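PDB 4RU1: monosaccharide ABC transporter substrate-binding protein, CUT2 family from Acidothermus cellulolyticus, which probably binds a cyclic polyol or sugar for uptake by an ABC transporter, and is seen here holding myo-inositol. Local coordinates for residues V82-P87 and P92-A97. Residues are numbered along the deposited sequence; the frame is centred on the assembly and turned at random.
Sequences VTIPDP and PAIKQA
The CD1 methyl of Ile94 rests against both Val82 and Ile84, and that one carbon makes the nearest contacts of Ile94 with the 82-87 segment. Toward Val82 the meeting is tip to tip, with CG1 of Val82 4.0 Å from CD1 of Ile94. Ile84 instead slants across the end of Ile94: CD1 of Ile84 lies 3.8 Å from CD1 of Ile94, and CG1 of Ile84 comes equally near, so the Ile94 methyl rests against the last bond of the Ile84 chain. With CD1 anti to CA about the CB-CG1 bond (chi2 164°), Ile94 extends its methyl away from its own helix. The segments belong to a beta-alpha unit of the Rossmann-like lobe that contains the parallel sheet of this periplasmic binding protein: the chain leaves strand 79-82, passes through a loop and enters helix 87-99, which folds back over the sheet. Asp86 takes the N-cap position of that helix and is hydrogen-bonded through OD2 to Ser62 OG. Within helix 87-99 itself, CD of Pro92 lies 4.2 Å from O of Pro87; the proline nitrogen has no hydrogen to give to the preceding turn, and the helix is kinked here. Helix 62-74 packs on Val82 through Glu65 and Ile69, while Ile84 also touches Ala106 of the next strand and Trp114. CB of Thr83 points away from the 92-97 segment, and its OG1 is hydrogen-bonded to ND1 of His28, a residue of the inositol pocket, and to Glu65 OE2.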
loop_
_atom_site.group_PDB
_atom_site.type_symbol
_atom_site.label_atom_id
_atom_site.label_comp_id
_atom_site.label_asym_id
_atom_site.label_seq_id
_atom_site.Cartn_x
_atom_site.Cartn_y
_atom_site.Cartn_z
ATOM N N VAL A 82 1.071 11.703 6.145
ATOM C CA VAL A 82 -0.086 11.676 5.266
ATOM C C VAL A 82 0.134 10.819 4.025
ATOM O O VAL A 82 1.235 10.701 3.508
ATOM C CB VAL A 82 -0.416 13.098 4.817
ATOM C CG1 VAL A 82 0.663 13.729 3.950
ATOM C CG2 VAL A 82 -1.772 13.152 4.179
ATOM N N THR A 83 -0.935 10.175 3.556
ATOM C CA THR A 83 -0.927 9.418 2.269
ATOM C C THR A 83 -1.486 10.284 1.124
ATOM O O THR A 83 -2.343 11.148 1.368
ATOM C CB THR A 83 -1.730 8.114 2.375
ATOM O OG1 THR A 83 -3.123 8.463 2.502
ATOM C CG2 THR A 83 -1.304 7.349 3.573
ATOM N N ILE A 84 -1.008 10.118 -0.099
ATOM C CA ILE A 84 -1.409 10.980 -1.201
ATOM C C ILE A 84 -1.840 10.103 -2.400
ATOM O O ILE A 84 -1.276 10.157 -3.474
ATOM C CB ILE A 84 -0.301 11.948 -1.651
ATOM C CG1 ILE A 84 0.473 12.511 -0.474
ATOM C CG2 ILE A 84 -0.898 13.064 -2.501
ATOM C CD1 ILE A 84 1.668 13.322 -0.829
ATOM N N PRO A 85 -2.989 9.406 -2.267
ATOM C CA PRO A 85 -3.488 8.622 -3.369
ATOM C C PRO A 85 -4.059 9.463 -4.508
ATOM O O PRO A 85 -4.207 9.031 -5.619
ATOM C CB PRO A 85 -4.570 7.743 -2.720
ATOM C CG PRO A 85 -5.080 8.596 -1.575
ATOM C CD PRO A 85 -3.766 9.171 -1.038
ATOM N N ASP A 86 -4.564 10.654 -4.185
ATOM C CA ASP A 86 -5.226 11.533 -5.179
ATOM C C ASP A 86 -4.573 12.900 -5.058
ATOM O O ASP A 86 -5.065 13.780 -4.337
ATOM C CB ASP A 86 -6.710 11.597 -4.791
ATOM C CG ASP A 86 -7.583 12.347 -5.778
ATOM O OD1 ASP A 86 -7.069 13.068 -6.679
ATOM O OD2 ASP A 86 -8.810 12.190 -5.601
ATOM N N PRO A 87 -3.429 13.133 -5.720
ATOM C CA PRO A 87 -2.683 14.384 -5.583
ATOM C C PRO A 87 -3.516 15.647 -5.881
ATOM O O PRO A 87 -3.504 16.549 -5.047
ATOM C CB PRO A 87 -1.482 14.187 -6.522
ATOM C CG PRO A 87 -1.311 12.656 -6.511
ATOM C CD PRO A 87 -2.705 12.157 -6.553
ATOM N N PRO A 92 -3.127 20.707 -2.313
ATOM C CA PRO A 92 -3.371 22.066 -1.759
ATOM C C PRO A 92 -3.425 22.066 -0.210
ATOM O O PRO A 92 -2.809 22.931 0.412
ATOM C CB PRO A 92 -4.736 22.405 -2.349
ATOM C CG PRO A 92 -4.936 21.540 -3.550
ATOM C CD PRO A 92 -4.236 20.248 -3.168
ATOM N N ALA A 93 -4.086 21.068 0.395
ATOM C CA ALA A 93 -4.150 21.011 1.854
ATOM C C ALA A 93 -2.784 20.695 2.437
ATOM O O ALA A 93 -2.407 21.189 3.489
ATOM C CB ALA A 93 -5.172 19.967 2.330
ATOM N N ILE A 94 -1.990 19.887 1.744
ATOM C CA ILE A 94 -0.662 19.618 2.250
ATOM C C ILE A 94 0.200 20.903 2.222
ATOM O O ILE A 94 0.832 21.237 3.236
ATOM C CB ILE A 94 0.036 18.403 1.550
ATOM C CG1 ILE A 94 -0.752 17.099 1.749
ATOM C CG2 ILE A 94 1.459 18.293 2.032
ATOM C CD1 ILE A 94 -0.413 15.958 0.843
ATOM N N LYS A 95 0.111 21.640 1.096
ATOM C CA LYS A 95 0.814 22.931 1.010
ATOM C C LYS A 95 0.389 23.873 2.093
ATOM O O LYS A 95 1.224 24.564 2.677
ATOM C CB LYS A 95 0.565 23.580 -0.313
ATOM C CG LYS A 95 1.309 22.826 -1.411
ATOM C CD LYS A 95 1.078 23.526 -2.745
ATOM C CE LYS A 95 1.908 22.915 -3.866
ATOM N NZ LYS A 95 1.429 23.244 -5.247
ATOM N N GLN A 96 -0.893 23.883 2.416
ATOM C CA GLN A 96 -1.346 24.721 3.509
ATOM C C GLN A 96 -0.729 24.299 4.836
ATOM O O GLN A 96 -0.354 25.141 5.644
ATOM C CB GLN A 96 -2.873 24.742 3.588
ATOM C CG GLN A 96 -3.525 25.573 2.497
ATOM C CD GLN A 96 -5.031 25.373 2.412
ATOM O OE1 GLN A 96 -5.673 24.922 3.363
ATOM N NE2 GLN A 96 -5.601 25.718 1.271
ATOM N N ALA A 97 -0.621 22.995 5.068
ATOM C CA ALA A 97 -0.056 22.548 6.361
ATOM C C ALA A 97 1.401 22.990 6.430
ATOM O O ALA A 97 1.877 23.443 7.432
ATOM C CB ALA A 97 -0.160 21.032 6.487
#